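Local coordinates for TolA protein (Vibrio cholerae, PDB 4G7X) that probably links the inner membrane to the outer-membrane side of the Tol-Pal cell-envelope machinery, its C-terminal domain being bound here to a second protein, at residues G49-I54 against P116-Q121; Q57-N62 against K106-Q111; V76-I81 against G90-L95. One frame throughout, in Å; residues are numbered along the deposited sequence.

Interactions 1 and 2 both use helix 38-62, about 17 Å apart between centres. Residues 49-54 take the proline-rich connection 116-121 near the surface, while residues 57-62 meet helix 99-110 in a mostly buried crossing. Interaction 3 is the pairing of the hairpin strands 74-83 and 86-95, nested along the chain inside the loops closed by the other two. Its backbone hydrogen bonds have no counterpart across interactions 1 and 2, which rely on apolar contact and one bridging water each, one leg of it doubtful in interaction 2. P116 packs on L58 between interactions 1 and 2, and V109 packs on L92 between interactions 2 and 3.

Interaction 1 of 3, residues G49-I54 against P116-Q121; sequences GRYGAI and PLPKDQ
The ring of Y51 is overlapped by P118, whose CD sits over one face of it in a CH-pi contact between a proline and an aromatic. The carbon is 4.0 Å from the centroid of the Y51 ring and 24° off its normal, displaced toward the phenol end, where P118 CD comes within 3.6 Å of Y51 CZ. Helix 38-62 thereby meets the proline-rich connection that leads from strand 115-116 to helix 122-128. The first torsion of Y51 (chi1 -80°) sets its CG beside the backbone N and anti to the carbonyl carbon, and from there the ring reaches out across the connection. P118 CB follows the ring to its end, 3.5 Å from Y51 OH. P116 O approaches the ring obliquely, 3.6 Å from Y51 CD1, and P116 CB lies 4.1 Å from Y51 CE1; the carbonyl oxygen of this proline is hydrogen-bonded to Y55 OH. One turn of helix further on, I54 adds a lighter apolar touch through its CG2 branch, 4.1 Å from CG of P116. L117 turns the other way and packs on Y55 and L128, while Y51 and P118 also rest on L128, so helix 122-128 closes the same cluster. No direct hydrogen bond joins the two segments. The link is made by a water at the edge of the Y51 ring, in its plane: it lies 2.7 Å from Y51 OH and donates a longer bond, 3.3 Å, to the backbone O of L117.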
# COMPACT_ATOMS: atom_id res chain seq x y z
N GLY B 49 14.86 12.38 3.10
CA GLY B 49 15.68 12.02 1.95
C GLY B 49 16.28 10.64 2.09
O GLY B 49 16.25 9.85 1.14
N ARG B 50 16.80 10.34 3.28
CA ARG B 50 17.47 9.06 3.54
C ARG B 50 16.50 7.88 3.46
O ARG B 50 16.77 6.89 2.77
CB ARG B 50 18.20 9.09 4.89
CG ARG B 50 19.15 7.92 5.09
CD ARG B 50 20.01 8.07 6.34
NE ARG B 50 19.24 7.98 7.57
CZ ARG B 50 18.85 6.85 8.16
NH1 ARG B 50 19.14 5.67 7.62
NH2 ARG B 50 18.15 6.90 9.29
N TYR B 51 15.37 7.99 4.15
CA TYR B 51 14.35 6.94 4.11
C TYR B 51 13.67 6.85 2.76
O TYR B 51 13.36 5.75 2.29
CB TYR B 51 13.35 7.08 5.26
CG TYR B 51 13.89 6.55 6.57
CD1 TYR B 51 13.77 5.19 6.89
CD2 TYR B 51 14.53 7.39 7.47
CE1 TYR B 51 14.27 4.69 8.08
CE2 TYR B 51 15.03 6.90 8.67
CZ TYR B 51 14.90 5.55 8.97
OH TYR B 51 15.40 5.06 10.15
N GLY B 52 13.44 7.99 2.12
CA GLY B 52 12.92 8.01 0.75
C GLY B 52 13.77 7.15 -0.18
O GLY B 52 13.23 6.38 -0.98
N ALA B 53 15.09 7.30 -0.08
CA ALA B 53 16.02 6.50 -0.88
C ALA B 53 15.95 5.01 -0.52
O ALA B 53 16.02 4.15 -1.41
CB ALA B 53 17.43 7.03 -0.73
N ILE B 54 15.82 4.70 0.77
CA ILE B 54 15.66 3.32 1.22
C ILE B 54 14.40 2.71 0.61
O ILE B 54 14.44 1.59 0.07
CB ILE B 54 15.64 3.21 2.77
CG1 ILE B 54 17.04 3.51 3.33
CG2 ILE B 54 15.17 1.84 3.22
CD1 ILE B 54 17.08 3.76 4.83
N PRO B 116 11.09 0.43 6.54
CA PRO B 116 11.64 0.81 7.85
C PRO B 116 11.23 2.21 8.31
O PRO B 116 10.97 3.09 7.49
CB PRO B 116 13.16 0.76 7.62
CG PRO B 116 13.35 -0.06 6.38
CD PRO B 116 12.14 0.21 5.54
N LEU B 117 11.15 2.38 9.63
CA LEU B 117 10.92 3.68 10.26
C LEU B 117 11.96 3.93 11.34
O LEU B 117 12.46 2.98 11.95
CB LEU B 117 9.53 3.75 10.89
CG LEU B 117 8.29 3.81 9.99
CD1 LEU B 117 7.05 3.70 10.86
CD2 LEU B 117 8.25 5.09 9.17
N PRO B 118 12.30 5.21 11.59
CA PRO B 118 13.22 5.50 12.70
C PRO B 118 12.54 5.30 14.05
O PRO B 118 11.33 5.48 14.17
CB PRO B 118 13.55 6.98 12.48
CG PRO B 118 12.38 7.54 11.76
CD PRO B 118 11.91 6.43 10.86
N LYS B 119 13.33 4.93 15.05
CA LYS B 119 12.82 4.74 16.40
C LYS B 119 12.75 6.07 17.14
O LYS B 119 13.71 6.85 17.13
CB LYS B 119 13.69 3.74 17.17
N ASP B 120 11.61 6.33 17.77
CA ASP B 120 11.38 7.52 18.60
C ASP B 120 11.68 8.85 17.88
O ASP B 120 12.28 9.76 18.45
CB ASP B 120 12.16 7.43 19.92
N GLN B 121 11.25 8.94 16.62
CA GLN B 121 11.34 10.19 15.86
C GLN B 121 9.98 10.48 15.22
O GLN B 121 9.84 10.39 13.99
CB GLN B 121 12.44 10.11 14.80
CG GLN B 121 13.86 10.10 15.37
CD GLN B 121 14.92 9.83 14.32
OE1 GLN B 121 14.74 10.11 13.13
NE2 GLN B 121 16.06 9.31 14.76
O HOH W 1 15.41 2.40 10.67

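Interaction 2 of 3, residues Q57-N62 against K106-Q111; sequences QLIRQN and KRAVAQ
I59 and V109 lie side by side and point the same way, filling the crossing of two helices with hydrocarbon. The short axes of 57-62 and 106-110 approach to 8.1 Å at an angle of 112°, closer to perpendicular than to antiparallel. In the apolar part, CG2 of V109 is met by the tip of I59, with CD1 of the isoleucine 3.8 Å from it. The other branch of I59, its CG2, stands anti to the backbone N and comes 4.0 Å from CB of A108.

A second group of contacts sets side chains against backbone. The small side chain of A108 is consistent with the close approach, its CB 3.6 Å from O of I59, and its CA is the nearest one to that of N62, 4.9 Å away. CB of N62 rests in turn 3.7 Å from the carbonyl O of A108.

The polar part runs through water. One molecule donates to N62 O at 2.7 Å; its approach to Q111 OE1 is unusually short at 2.5 Å, so that leg is doubtful. K106 and R107, in the conformers modelled, form salt bridges to acidic side chains of another protein chain.

On the sheet side, both helices lie over the same sheet, I59 packing on L133 and V135 of strand 130-135 and V109 on L89 of strand 86-95.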
# COMPACT_ATOMS: atom_id res chain seq x y z
N GLN B 57 14.73 2.06 -3.19
CA GLN B 57 15.54 0.87 -3.41
C GLN B 57 14.75 -0.42 -3.16
O GLN B 57 14.86 -1.37 -3.93
CB GLN B 57 16.81 0.91 -2.55
CG GLN B 57 17.63 -0.38 -2.50
CD GLN B 57 18.29 -0.74 -3.82
OE1 GLN B 57 18.49 0.10 -4.69
NE2 GLN B 57 18.66 -2.01 -3.96
N LEU B 58 13.95 -0.44 -2.10
CA LEU B 58 13.11 -1.60 -1.81
C LEU B 58 12.14 -1.90 -2.95
O LEU B 58 11.94 -3.06 -3.32
CB LEU B 58 12.35 -1.43 -0.49
CG LEU B 58 13.18 -1.57 0.79
CD1 LEU B 58 12.38 -1.10 1.99
CD2 LEU B 58 13.66 -3.00 0.98
N ILE B 59 11.56 -0.84 -3.52
CA ILE B 59 10.65 -0.99 -4.65
C ILE B 59 11.40 -1.47 -5.89
O ILE B 59 10.97 -2.40 -6.57
CB ILE B 59 9.89 0.33 -4.93
CG1 ILE B 59 9.01 0.69 -3.73
CG2 ILE B 59 9.05 0.22 -6.20
CD1 ILE B 59 8.58 2.14 -3.69
N ARG B 60 12.55 -0.85 -6.16
CA ARG B 60 13.38 -1.22 -7.31
C ARG B 60 13.83 -2.68 -7.28
O ARG B 60 13.85 -3.34 -8.33
CB ARG B 60 14.60 -0.29 -7.43
CG ARG B 60 14.29 1.05 -8.07
CD ARG B 60 15.55 1.83 -8.43
NE ARG B 60 16.13 2.50 -7.27
CZ ARG B 60 17.22 2.09 -6.61
NH1 ARG B 60 17.66 2.78 -5.57
NH2 ARG B 60 17.86 1.00 -7.00
N GLN B 61 14.17 -3.18 -6.10
CA GLN B 61 14.58 -4.59 -5.93
C GLN B 61 13.50 -5.59 -6.34
O GLN B 61 13.82 -6.70 -6.76
CB GLN B 61 14.99 -4.85 -4.48
CG GLN B 61 16.39 -4.36 -4.14
CD GLN B 61 16.80 -4.71 -2.72
OE1 GLN B 61 17.96 -5.01 -2.46
NE2 GLN B 61 15.84 -4.67 -1.79
N ASN B 62 12.24 -5.19 -6.21
CA ASN B 62 11.11 -6.06 -6.53
C ASN B 62 10.59 -5.86 -7.95
O ASN B 62 9.79 -6.64 -8.44
CB ASN B 62 9.98 -5.84 -5.53
CG ASN B 62 10.33 -6.31 -4.13
OD1 ASN B 62 10.25 -5.54 -3.17
ND2 ASN B 62 10.74 -7.57 -4.01
N LYS B 106 3.31 -0.84 -9.18
CA LYS B 106 2.25 -1.21 -8.25
C LYS B 106 2.48 -2.59 -7.66
O LYS B 106 2.40 -2.77 -6.44
CB LYS B 106 0.88 -1.13 -8.91
CG LYS B 106 0.33 0.28 -9.02
CD LYS B 106 -0.92 0.32 -9.88
CE LYS B 106 -1.98 -0.64 -9.35
NZ LYS B 106 -3.09 -0.79 -10.33
N ARG B 107 2.77 -3.56 -8.51
CA ARG B 107 3.07 -4.91 -8.03
C ARG B 107 4.33 -4.92 -7.15
O ARG B 107 4.34 -5.56 -6.10
CB ARG B 107 3.21 -5.90 -9.18
CG ARG B 107 3.87 -7.20 -8.76
CD ARG B 107 3.35 -8.40 -9.53
NE ARG B 107 1.92 -8.62 -9.36
CZ ARG B 107 1.36 -9.83 -9.24
NH1 ARG B 107 0.05 -9.96 -9.11
NH2 ARG B 107 2.13 -10.91 -9.24
N ALA B 108 5.36 -4.19 -7.58
CA ALA B 108 6.62 -4.11 -6.83
C ALA B 108 6.41 -3.55 -5.42
O ALA B 108 6.94 -4.09 -4.45
CB ALA B 108 7.65 -3.29 -7.60
N VAL B 109 5.60 -2.50 -5.32
CA VAL B 109 5.26 -1.92 -4.02
C VAL B 109 4.48 -2.93 -3.18
O VAL B 109 4.74 -3.09 -1.99
CB VAL B 109 4.48 -0.58 -4.17
CG1 VAL B 109 3.98 -0.07 -2.83
CG2 VAL B 109 5.36 0.48 -4.82
N ALA B 110 3.54 -3.64 -3.82
CA ALA B 110 2.75 -4.66 -3.12
C ALA B 110 3.59 -5.84 -2.63
O ALA B 110 3.15 -6.61 -1.77
CB ALA B 110 1.63 -5.16 -4.03
N GLN B 111 4.81 -5.97 -3.16
CA GLN B 111 5.69 -7.08 -2.81
C GLN B 111 6.76 -6.74 -1.77
O GLN B 111 7.50 -7.61 -1.34
CB GLN B 111 6.34 -7.65 -4.07
CG GLN B 111 5.44 -8.57 -4.88
CD GLN B 111 6.05 -8.97 -6.21
OE1 GLN B 111 6.80 -8.21 -6.81
NE2 GLN B 111 5.74 -10.18 -6.66
O HOH W 2 7.22 -7.26 -9.05

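Interaction 3 of 3, residues V76-I81 against G90-L95; sequences VNLKLI and GSLTVL
A beta hairpin is closed here by the antiparallel strands 74-83 and 86-95, the two central strands of the domain's sheet. N77 and T93 form a hydrogen-bonded pair, with N77 N to T93 O at 2.8 Å, as do K79 and S91; V76 with V94 and L78 with L92 are the non-hydrogen-bonded pairs between and beside them.

The face carrying V76, L78, L92 and V94 is apolar. CB of V76 lies 3.7 Å from CD2 of L92, which also reaches over to L78, although both leucines were modelled in two conformers and this detail holds for one of them. Helix 99-110 covers the end of this face, T105 packing on V76 and C102 on V94.

N77, K79, S91 and T93 make the polar face. A water gathers three of them: it donates to N77 OD1 and lies 3.0 Å from S91 OG and 2.8 Å from T93 OG1, the threonine being hydrogen-bonded as well to a polar side chain of another protein chain. K79 bends at its last torsion (chi4 64°) to bring NZ within 2.8 Å of N77 OD1, from above the carbonyl plane and off the lone pairs. N130 and N132 hold the ND2 of this asparagine from the next strand.

Toward the hairpin's turn, K79 O is gripped twice, by S91 N at 3.1 Å and by G90 N at 2.7 Å, the latter in the carbonyl plane. Two residues thus face one, the signature of a classic beta bulge.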
# COMPACT_ATOMS: atom_id res chain seq x y z
N VAL B 76 4.94 8.18 -7.70
CA VAL B 76 3.90 7.65 -6.83
C VAL B 76 3.85 8.38 -5.49
O VAL B 76 4.81 9.04 -5.09
CB VAL B 76 4.08 6.13 -6.57
CG1 VAL B 76 3.98 5.35 -7.87
CG2 VAL B 76 5.39 5.85 -5.85
N ASN B 77 2.72 8.26 -4.82
CA ASN B 77 2.63 8.64 -3.43
C ASN B 77 2.36 7.38 -2.62
O ASN B 77 1.49 6.58 -2.98
CB ASN B 77 1.52 9.66 -3.21
CG ASN B 77 1.23 9.90 -1.75
OD1 ASN B 77 0.34 9.28 -1.17
ND2 ASN B 77 2.00 10.79 -1.12
N LEU B 78 3.12 7.22 -1.54
CA LEU B 78 2.92 6.14 -0.58
C LEU B 78 2.29 6.68 0.69
O LEU B 78 2.76 7.68 1.25
CB LEU B 78 4.25 5.50 -0.19
CG LEU B 78 4.91 4.46 -1.08
CD1 LEU B 78 5.30 5.07 -2.41
CD2 LEU B 78 6.13 3.89 -0.36
N LYS B 79 1.23 6.02 1.14
CA LYS B 79 0.73 6.23 2.48
C LYS B 79 1.03 4.96 3.26
O LYS B 79 0.65 3.86 2.85
CB LYS B 79 -0.75 6.63 2.49
CG LYS B 79 -0.92 8.04 1.95
CD LYS B 79 -2.35 8.53 1.91
CE LYS B 79 -2.38 10.03 1.62
NZ LYS B 79 -1.84 10.38 0.28
N LEU B 80 1.79 5.11 4.34
CA LEU B 80 2.31 3.99 5.10
C LEU B 80 1.68 3.95 6.47
O LEU B 80 1.40 4.99 7.06
CB LEU B 80 3.84 4.10 5.23
CG LEU B 80 4.67 4.08 3.95
CD1 LEU B 80 6.14 4.25 4.30
CD2 LEU B 80 4.45 2.79 3.17
N ILE B 81 1.48 2.74 6.98
CA ILE B 81 0.85 2.53 8.29
C ILE B 81 1.88 1.93 9.24
O ILE B 81 2.38 0.83 9.00
CB ILE B 81 -0.37 1.60 8.19
CG1 ILE B 81 -1.42 2.15 7.20
CG2 ILE B 81 -0.99 1.38 9.58
CD1 ILE B 81 -2.53 1.17 6.84
N GLY B 90 -0.23 1.30 3.19
CA GLY B 90 -1.64 1.64 3.38
C GLY B 90 -2.31 1.88 2.04
O GLY B 90 -3.31 1.24 1.71
N SER B 91 -1.77 2.81 1.27
CA SER B 91 -2.24 3.03 -0.10
C SER B 91 -1.13 3.53 -1.02
O SER B 91 -0.17 4.14 -0.57
CB SER B 91 -3.43 3.99 -0.14
OG SER B 91 -3.06 5.28 0.30
N LEU B 92 -1.29 3.26 -2.31
CA LEU B 92 -0.37 3.72 -3.35
C LEU B 92 -1.16 4.52 -4.37
O LEU B 92 -2.15 4.03 -4.91
CB LEU B 92 0.31 2.53 -4.02
CG LEU B 92 1.47 2.77 -5.00
CD1 LEU B 92 1.01 3.42 -6.30
CD2 LEU B 92 2.58 3.59 -4.36
N THR B 93 -0.72 5.75 -4.63
CA THR B 93 -1.34 6.58 -5.66
C THR B 93 -0.35 6.79 -6.79
O THR B 93 0.76 7.27 -6.57
CB THR B 93 -1.80 7.94 -5.10
OG1 THR B 93 -2.71 7.72 -4.02
CG2 THR B 93 -2.52 8.75 -6.17
N VAL B 94 -0.74 6.39 -8.00
CA VAL B 94 0.07 6.63 -9.18
C VAL B 94 -0.19 8.06 -9.65
O VAL B 94 -1.32 8.40 -10.02
CB VAL B 94 -0.24 5.62 -10.30
CG1 VAL B 94 0.51 5.98 -11.58
CG2 VAL B 94 0.12 4.21 -9.87
N LEU B 95 0.84 8.90 -9.60
CA LEU B 95 0.69 10.32 -9.94
C LEU B 95 0.82 10.55 -11.44
O LEU B 95 -0.07 11.15 -12.06
CB LEU B 95 1.68 11.17 -9.14
CG LEU B 95 1.55 11.05 -7.61
CD1 LEU B 95 2.71 11.74 -6.91
CD2 LEU B 95 0.22 11.61 -7.12
O HOH W 3 -1.52 7.02 -1.64